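Local coordinates for uncharacterized protein Rv3272 (PDB 5YX6) that binds fatty acyl-CoAs of varying chain length, palmitoyl-CoA most tightly, and probably acts as a family III CoA transferase in fatty acid metabolism, at residues R91-A96 / D116-R121; L16-N21 / Q87-L92. All blocks are in the same frame, centred on the assembly; numbering follows the deposited sequence.

Contact 1 (R91-A96 / D116-R121); sequences RLADTA and DDLRSR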
ATOM      1  N   ARG A  91     -27.789 -18.234  -8.633  1.00 34.41           N
ATOM      2  CA  ARG A  91     -27.370 -19.280  -9.557  1.00 39.50           C
ATOM      3  C   ARG A  91     -25.949 -19.048 -10.052  1.00 38.48           C
ATOM      4  O   ARG A  91     -25.180 -19.993 -10.213  1.00 36.91           O
ATOM      5  CB  ARG A  91     -28.328 -19.377 -10.742  1.00 41.69           C
ATOM      6  CG  ARG A  91     -29.665 -19.988 -10.379  1.00 49.73           C
ATOM      7  CD  ARG A  91     -30.546 -20.163 -11.599  1.00 53.84           C
ATOM      8  NE  ARG A  91     -31.916 -19.753 -11.317  1.00 62.52           N
ATOM      9  CZ  ARG A  91     -32.494 -18.667 -11.825  1.00 65.62           C
ATOM     10  NH1 ARG A  91     -31.825 -17.870 -12.654  1.00 57.65           N
ATOM     11  NH2 ARG A  91     -33.749 -18.379 -11.504  1.00 70.40           N
ATOM     12  N   LEU A  92     -25.612 -17.788 -10.310  1.00 31.54           N
ATOM     13  CA  LEU A  92     -24.275 -17.448 -10.756  1.00 34.35           C
ATOM     14  C   LEU A  92     -23.261 -17.743  -9.637  1.00 35.01           C
ATOM     15  O   LEU A  92     -22.172 -18.249  -9.895  1.00 38.17           O
ATOM     16  CB  LEU A  92     -24.215 -15.983 -11.199  1.00 32.12           C
ATOM     17  CG  LEU A  92     -22.950 -15.486 -11.895  1.00 33.47           C
ATOM     18  CD1 LEU A  92     -22.500 -16.469 -12.961  1.00 30.05           C
ATOM     19  CD2 LEU A  92     -23.169 -14.096 -12.491  1.00 30.54           C
ATOM     20  N   ALA A  93     -23.625 -17.438  -8.397  1.00 33.35           N
ATOM     21  CA  ALA A  93     -22.741 -17.681  -7.258  1.00 33.68           C
ATOM     22  C   ALA A  93     -22.501 -19.171  -6.988  1.00 37.92           C
ATOM     23  O   ALA A  93     -21.440 -19.554  -6.492  1.00 36.88           O
ATOM     24  CB  ALA A  93     -23.291 -17.020  -6.018  1.00 32.86           C
ATOM     25  N   ASP A  94     -23.481 -20.013  -7.301  1.00 38.85           N
ATOM     26  CA  ASP A  94     -23.294 -21.456  -7.161  1.00 40.19           C
ATOM     27  C   ASP A  94     -22.108 -21.946  -7.992  1.00 39.39           C
ATOM     28  O   ASP A  94     -21.496 -22.961  -7.674  1.00 40.10           O
ATOM     29  CB  ASP A  94     -24.564 -22.219  -7.567  1.00 43.84           C
ATOM     30  CG  ASP A  94     -25.696 -22.072  -6.551  1.00 49.62           C
ATOM     31  OD1 ASP A  94     -25.445 -21.593  -5.417  1.00 47.18           O
ATOM     32  OD2 ASP A  94     -26.843 -22.449  -6.893  1.00 54.70           O
ATOM     33  N   THR A  95     -21.764 -21.197  -9.033  1.00 36.49           N
ATOM     34  CA  THR A  95     -20.691 -21.590  -9.929  1.00 34.15           C
ATOM     35  C   THR A  95     -19.379 -20.883  -9.603  1.00 34.68           C
ATOM     36  O   THR A  95     -18.376 -21.088 -10.288  1.00 33.93           O
ATOM     37  CB  THR A  95     -21.042 -21.289 -11.398  1.00 36.10           C
ATOM     38  OG1 THR A  95     -21.049 -19.869 -11.603  1.00 34.82           O
ATOM     39  CG2 THR A  95     -22.402 -21.875 -11.765  1.00 33.15           C
ATOM     40  N   ALA A  96     -19.383 -20.049  -8.566  1.00 35.18           N
ATOM     41  CA  ALA A  96     -18.232 -19.188  -8.294  1.00 34.03           C
ATOM     42  C   ALA A  96     -17.305 -19.733  -7.214  1.00 34.30           C
ATOM     43  O   ALA A  96     -17.737 -20.415  -6.288  1.00 34.02           O
ATOM     44  CB  ALA A  96     -18.705 -17.799  -7.904  1.00 31.78           C
ATOM     45  N   ASP A 116     -23.872 -16.013   4.586  1.00 42.73           N
ATOM     46  CA  ASP A 116     -24.659 -17.191   4.961  1.00 45.72           C
ATOM     47  C   ASP A 116     -25.617 -17.635   3.858  1.00 46.85           C
ATOM     48  O   ASP A 116     -25.837 -18.834   3.665  1.00 49.15           O
ATOM     49  CB  ASP A 116     -25.444 -16.929   6.243  1.00 49.82           C
ATOM     50  CG  ASP A 116     -24.553 -16.868   7.460  1.00 58.67           C
ATOM     51  OD1 ASP A 116     -23.450 -17.451   7.413  1.00 59.23           O
ATOM     52  OD2 ASP A 116     -24.954 -16.236   8.462  1.00 70.68           O
ATOM     53  N   ASP A 117     -26.181 -16.672   3.136  1.00 46.19           N
ATOM     54  CA  ASP A 117     -27.087 -16.987   2.039  1.00 45.42           C
ATOM     55  C   ASP A 117     -26.365 -17.761   0.954  1.00 44.67           C
ATOM     56  O   ASP A 117     -26.841 -18.800   0.497  1.00 49.51           O
ATOM     57  CB  ASP A 117     -27.699 -15.712   1.448  1.00 46.43           C
ATOM     58  CG  ASP A 117     -28.511 -14.927   2.462  1.00 50.06           C
ATOM     59  OD1 ASP A 117     -29.322 -15.560   3.177  1.00 52.91           O
ATOM     60  OD2 ASP A 117     -28.335 -13.683   2.546  1.00 46.96           O
ATOM     61  N   LEU A 118     -25.195 -17.265   0.567  1.00 42.91           N
ATOM     62  CA  LEU A 118     -24.443 -17.848  -0.533  1.00 39.33           C
ATOM     63  C   LEU A 118     -23.700 -19.111  -0.115  1.00 40.32           C
ATOM     64  O   LEU A 118     -23.655 -20.085  -0.864  1.00 46.11           O
ATOM     65  CB  LEU A 118     -23.462 -16.818  -1.102  1.00 36.24           C
ATOM     66  CG  LEU A 118     -24.066 -15.509  -1.632  1.00 34.37           C
ATOM     67  CD1 LEU A 118     -23.031 -14.724  -2.428  1.00 40.53           C
ATOM     68  CD2 LEU A 118     -25.295 -15.748  -2.483  1.00 36.57           C
ATOM     69  N   ARG A 119     -23.129 -19.114   1.082  1.00 37.16           N
ATOM     70  CA  ARG A 119     -22.307 -20.247   1.498  1.00 38.12           C
ATOM     71  C   ARG A 119     -23.101 -21.499   1.868  1.00 41.27           C
ATOM     72  O   ARG A 119     -22.570 -22.608   1.797  1.00 38.53           O
ATOM     73  CB  ARG A 119     -21.428 -19.836   2.670  1.00 36.01           C
ATOM     74  CG  ARG A 119     -20.269 -18.950   2.265  1.00 35.96           C
ATOM     75  CD  ARG A 119     -19.783 -18.152   3.440  1.00 37.95           C
ATOM     76  NE  ARG A 119     -19.289 -19.006   4.514  1.00 42.60           N
ATOM     77  CZ  ARG A 119     -18.079 -19.552   4.533  1.00 44.47           C
ATOM     78  NH1 ARG A 119     -17.248 -19.355   3.515  1.00 39.41           N
ATOM     79  NH2 ARG A 119     -17.713 -20.311   5.558  1.00 43.88           N
ATOM     80  N   SER A 120     -24.371 -21.337   2.232  1.00 42.89           N
ATOM     81  CA  SER A 120     -25.216 -22.497   2.521  1.00 45.98           C
ATOM     82  C   SER A 120     -25.443 -23.302   1.246  1.00 43.31           C
ATOM     83  O   SER A 120     -25.555 -24.524   1.285  1.00 51.76           O
ATOM     84  CB  SER A 120     -26.556 -22.077   3.129  1.00 49.54           C
ATOM     85  OG  SER A 120     -27.195 -21.091   2.341  1.00 52.90           O
ATOM     86  N   ARG A 121     -25.487 -22.602   0.116  1.00 46.86           N
ATOM     87  CA  ARG A 121     -25.673 -23.225  -1.189  1.00 41.40           C
ATOM     88  C   ARG A 121     -24.369 -23.773  -1.771  1.00 45.50           C
ATOM     89  O   ARG A 121     -24.368 -24.827  -2.399  1.00 43.86           O
ATOM     90  CB  ARG A 121     -26.281 -22.218  -2.163  1.00 41.78           C
ATOM     91  CG  ARG A 121     -27.598 -21.628  -1.689  1.00 43.42           C
ATOM     92  CD  ARG A 121     -28.005 -20.443  -2.556  1.00 43.88           C
ATOM     93  NE  ARG A 121     -28.148 -20.837  -3.955  1.00 47.06           N
ATOM     94  CZ  ARG A 121     -29.311 -20.991  -4.580  1.00 50.56           C
ATOM     95  NH1 ARG A 121     -30.455 -20.763  -3.934  1.00 43.81           N
ATOM     96  NH2 ARG A 121     -29.328 -21.362  -5.857  1.00 44.18           N
TER
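Asp94 and Arg121 meet in a two-pronged salt bridge. The guanidinium is presented side-on: NE of Arg121 donates to OD1 of Asp94 at 3.2 Å, nearly straight at 172°, and NH2 of Arg121 donates to OD2 of Asp94 at 2.9 Å. Carboxylate and guanidinium are almost coplanar, 14° apart. OD1 uses its syn lone pair; OD2 is also approached on the syn side, but from somewhat out of the carboxylate plane. One bond to each oxygen fixes the rotation of both groups. A bend in the Arg121 chain at chi3 (59°) turns the NE/NH2 side of the guanidinium to the carboxylate. The start of the same side chain also runs close alongside the carboxylate, with CB of Arg121 3.4 Å from OD1 of Asp94. Deeper in, CB of Ala93 touches CD2 of Leu118 at 4.3 Å, a light apolar contact beneath the ion pair. The two helices, 83-94 and 115-121, flank the parallel sheet of the large Rossmann-fold domain, and the charged pair ties the C-terminal part of one to that of the other on the more exposed side of their interface. Past the salt bridge the chain leaves helix 83-94 through Thr95, whose OG1 and N both donate to O of Leu92, OG1 at 2.6 Å. Asn122, directly after Arg121, also ties the two helix ends, donating from ND2 to O of Ala93.

Contact 2 (L16-N21 / Q87-L92); sequences LDFTQN and QQMLRL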
ATOM      1  N   LEU A  16     -16.894 -13.429  -8.735  1.00 27.77           N
ATOM      2  CA  LEU A  16     -18.030 -12.523  -8.886  1.00 30.67           C
ATOM      3  C   LEU A  16     -17.728 -11.190  -8.219  1.00 30.63           C
ATOM      4  O   LEU A  16     -17.682 -11.117  -6.991  1.00 31.79           O
ATOM      5  CB  LEU A  16     -19.286 -13.134  -8.271  1.00 29.82           C
ATOM      6  CG  LEU A  16     -20.241 -13.785  -9.256  1.00 39.11           C
ATOM      7  CD1 LEU A  16     -19.502 -14.868 -10.018  1.00 33.44           C
ATOM      8  CD2 LEU A  16     -21.468 -14.338  -8.525  1.00 39.18           C
ATOM      9  N   ASP A  17     -17.533 -10.144  -9.016  1.00 28.64           N
ATOM     10  CA  ASP A  17     -17.025  -8.867  -8.493  1.00 31.33           C
ATOM     11  C   ASP A  17     -18.135  -7.815  -8.395  1.00 30.70           C
ATOM     12  O   ASP A  17     -18.494  -7.207  -9.401  1.00 28.21           O
ATOM     13  CB  ASP A  17     -15.884  -8.354  -9.392  1.00 30.69           C
ATOM     14  CG  ASP A  17     -15.200  -7.089  -8.847  1.00 42.56           C
ATOM     15  OD1 ASP A  17     -15.634  -6.586  -7.789  1.00 42.42           O
ATOM     16  OD2 ASP A  17     -14.227  -6.590  -9.485  1.00 39.39           O
ATOM     17  N   PHE A  18     -18.647  -7.586  -7.186  1.00 27.96           N
ATOM     18  CA  PHE A  18     -19.701  -6.583  -6.959  1.00 36.16           C
ATOM     19  C   PHE A  18     -19.158  -5.172  -6.662  1.00 37.14           C
ATOM     20  O   PHE A  18     -19.941  -4.245  -6.444  1.00 37.16           O
ATOM     21  CB  PHE A  18     -20.622  -7.003  -5.791  1.00 31.08           C
ATOM     22  CG  PHE A  18     -21.521  -8.198  -6.080  1.00 30.66           C
ATOM     23  CD1 PHE A  18     -21.045  -9.499  -5.952  1.00 28.05           C
ATOM     24  CD2 PHE A  18     -22.855  -8.014  -6.423  1.00 33.27           C
ATOM     25  CE1 PHE A  18     -21.873 -10.593  -6.195  1.00 33.43           C
ATOM     26  CE2 PHE A  18     -23.685  -9.098  -6.667  1.00 34.54           C
ATOM     27  CZ  PHE A  18     -23.195 -10.394  -6.552  1.00 31.55           C
ATOM     28  N   THR A  19     -17.836  -5.002  -6.664  1.00 32.89           N
ATOM     29  CA  THR A  19     -17.208  -3.757  -6.189  1.00 35.04           C
ATOM     30  C   THR A  19     -17.302  -2.585  -7.167  1.00 34.87           C
ATOM     31  O   THR A  19     -17.501  -2.777  -8.364  1.00 40.20           O
ATOM     32  CB  THR A  19     -15.699  -3.953  -5.887  1.00 36.96           C
ATOM     33  OG1 THR A  19     -14.985  -4.133  -7.116  1.00 35.20           O
ATOM     34  CG2 THR A  19     -15.457  -5.145  -4.971  1.00 35.78           C
ATOM     35  N   GLN A  20     -17.163  -1.367  -6.649  1.00 38.76           N
ATOM     36  CA  GLN A  20     -17.117  -0.171  -7.497  1.00 45.39           C
ATOM     37  C   GLN A  20     -15.951   0.740  -7.133  1.00 41.68           C
ATOM     38  O   GLN A  20     -15.294   0.539  -6.114  1.00 41.55           O
ATOM     39  CB  GLN A  20     -18.417   0.629  -7.427  1.00 43.59           C
ATOM     40  CG  GLN A  20     -19.653  -0.137  -7.840  1.00 49.88           C
ATOM     41  CD  GLN A  20     -20.919   0.600  -7.470  1.00 61.24           C
ATOM     42  OE1 GLN A  20     -21.158   1.716  -7.946  1.00 62.31           O
ATOM     43  NE2 GLN A  20     -21.736  -0.009  -6.616  1.00 58.08           N
ATOM     44  N   ASN A  21     -15.717   1.742  -7.978  1.00 41.71           N
ATOM     45  CA  ASN A  21     -14.699   2.769  -7.750  1.00 38.65           C
ATOM     46  C   ASN A  21     -13.298   2.164  -7.873  1.00 37.57           C
ATOM     47  O   ASN A  21     -13.014   1.536  -8.894  1.00 42.14           O
ATOM     48  CB  ASN A  21     -14.929   3.464  -6.407  1.00 43.70           C
ATOM     49  CG  ASN A  21     -16.350   4.013  -6.280  1.00 52.74           C
ATOM     50  OD1 ASN A  21     -16.870   4.622  -7.223  1.00 46.50           O
ATOM     51  ND2 ASN A  21     -16.989   3.784  -5.128  1.00 44.00           N
ATOM     52  N   GLN A  87     -32.235 -14.190  -7.909  1.00 39.78           N
ATOM     53  CA  GLN A  87     -32.145 -15.584  -8.314  1.00 41.87           C
ATOM     54  C   GLN A  87     -31.022 -15.839  -9.314  1.00 41.02           C
ATOM     55  O   GLN A  87     -30.371 -16.881  -9.271  1.00 41.20           O
ATOM     56  CB  GLN A  87     -33.475 -16.054  -8.896  1.00 47.58           C
ATOM     57  CG  GLN A  87     -34.555 -16.236  -7.847  1.00 50.69           C
ATOM     58  CD  GLN A  87     -34.116 -17.169  -6.731  1.00 52.43           C
ATOM     59  OE1 GLN A  87     -34.228 -16.835  -5.548  1.00 52.18           O
ATOM     60  NE2 GLN A  87     -33.592 -18.339  -7.102  1.00 46.96           N
ATOM     61  N   GLN A  88     -30.815 -14.903 -10.230  1.00 39.41           N
ATOM     62  CA  GLN A  88     -29.731 -15.020 -11.197  1.00 40.68           C
ATOM     63  C   GLN A  88     -28.371 -14.981 -10.495  1.00 39.45           C
ATOM     64  O   GLN A  88     -27.460 -15.747 -10.822  1.00 36.56           O
ATOM     65  CB  GLN A  88     -29.830 -13.896 -12.224  1.00 42.62           C
ATOM     66  CG  GLN A  88     -30.902 -14.125 -13.263  1.00 38.70           C
ATOM     67  CD  GLN A  88     -31.178 -12.891 -14.084  1.00 39.14           C
ATOM     68  OE1 GLN A  88     -30.849 -11.776 -13.682  1.00 44.23           O
ATOM     69  NE2 GLN A  88     -31.797 -13.076 -15.236  1.00 38.94           N
ATOM     70  N   MET A  89     -28.268 -14.107  -9.500  1.00 35.56           N
ATOM     71  CA  MET A  89     -27.052 -13.952  -8.725  1.00 33.47           C
ATOM     72  C   MET A  89     -26.795 -15.174  -7.866  1.00 37.00           C
ATOM     73  O   MET A  89     -25.643 -15.558  -7.665  1.00 34.65           O
ATOM     74  CB  MET A  89     -27.134 -12.698  -7.856  1.00 33.04           C
ATOM     75  CG  MET A  89     -27.008 -11.385  -8.634  1.00 39.09           C
ATOM     76  SD  MET A  89     -25.507 -11.256  -9.633  1.00 44.56           S
ATOM     77  CE  MET A  89     -26.069 -11.810 -11.249  1.00 34.73           C
ATOM     78  N   LEU A  90     -27.862 -15.770  -7.339  1.00 37.17           N
ATOM     79  CA  LEU A  90     -27.729 -16.987  -6.546  1.00 37.65           C
ATOM     80  C   LEU A  90     -27.250 -18.137  -7.424  1.00 37.68           C
ATOM     81  O   LEU A  90     -26.391 -18.914  -7.019  1.00 41.89           O
ATOM     82  CB  LEU A  90     -29.046 -17.351  -5.855  1.00 41.65           C
ATOM     83  CG  LEU A  90     -29.512 -16.435  -4.718  1.00 38.48           C
ATOM     84  CD1 LEU A  90     -30.955 -16.709  -4.359  1.00 33.55           C
ATOM     85  CD2 LEU A  90     -28.637 -16.596  -3.500  1.00 37.61           C
ATOM     86  N   ARG A  91     -27.789 -18.234  -8.633  1.00 34.41           N
ATOM     87  CA  ARG A  91     -27.370 -19.280  -9.557  1.00 39.50           C
ATOM     88  C   ARG A  91     -25.949 -19.048 -10.052  1.00 38.48           C
ATOM     89  O   ARG A  91     -25.180 -19.993 -10.213  1.00 36.91           O
ATOM     90  CB  ARG A  91     -28.328 -19.377 -10.742  1.00 41.69           C
ATOM     91  CG  ARG A  91     -29.665 -19.988 -10.379  1.00 49.73           C
ATOM     92  CD  ARG A  91     -30.546 -20.163 -11.599  1.00 53.84           C
ATOM     93  NE  ARG A  91     -31.916 -19.753 -11.317  1.00 62.52           N
ATOM     94  CZ  ARG A  91     -32.494 -18.667 -11.825  1.00 65.62           C
ATOM     95  NH1 ARG A  91     -31.825 -17.870 -12.654  1.00 57.65           N
ATOM     96  NH2 ARG A  91     -33.749 -18.379 -11.504  1.00 70.40           N
ATOM     97  N   LEU A  92     -25.612 -17.788 -10.310  1.00 31.54           N
ATOM     98  CA  LEU A  92     -24.275 -17.448 -10.756  1.00 34.35           C
ATOM     99  C   LEU A  92     -23.261 -17.743  -9.637  1.00 35.01           C
ATOM    100  O   LEU A  92     -22.172 -18.249  -9.895  1.00 38.17           O
ATOM    101  CB  LEU A  92     -24.215 -15.983 -11.199  1.00 32.12           C
ATOM    102  CG  LEU A  92     -22.950 -15.486 -11.895  1.00 33.47           C
ATOM    103  CD1 LEU A  92     -22.500 -16.469 -12.961  1.00 30.05           C
ATOM    104  CD2 LEU A  92     -23.169 -14.096 -12.491  1.00 30.54           C
TER
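In the parallel sheet of the Rossmann-fold domain, strand 14-17 is an inner strand, and its C-terminal end packs against helix 83-94 through apolar contacts. Leu16 points from the strand at the helix and meets Leu92, the two side chains crossing at a slant. Both methyl groups of Leu16 rest against the branch point of Leu92, with CD2 of Leu16 at 3.9 Å and CD1 of Leu16 at 4.0 Å from CG of Leu92. With CG anti to its own N (chi1 -171°), Leu92 turns this branch point to the strand. One turn earlier, Met89 forms a Met-aromatic contact with Phe18: SD of Met89 lies 3.9 Å from CZ of Phe18 and 5.0 Å from the ring centroid, on a line 62° off the ring normal, oblique to the ring. Met89, bent at chi2 and chi3, and Phe18 run past each other in opposite directions, with the sulfur beside CZ and CE2. At the end of the strand, Asp17 starts an Asx turn, its OD1 accepting from N of Thr19 (2.9 Å) and from OG1 of Thr19, while its OD2 forms a salt bridge with Lys73. All four contact residues are buried: Leu16 and Phe18 also touch Val99 of strand 98-101, and Phe18 and Met89 share Val41 of strand 37-42.

In the fold
Helix 83-94 serves both contacts, and Arg91 and Leu92 belong to both segments drawn from it. Contact 2 joins this helix to the sheet; contact 1 joins it to helix 115-121, and their centres lie about 10 Å apart. The two meet directly: CD2 of Leu118 is 3.6 Å from CD2 of Leu90, CB of Ala96 is 3.7 Å from CD1 of Leu16, and CZ of Arg121 is 3.9 Å from CB of Leu90. Packing therefore runs unbroken from the buried strand end to the more exposed ion pair. Both contacts lie away from the inferred nucleophile Asp175 and from the benzamidine pocket, and neither touches the other subunit of the homodimer.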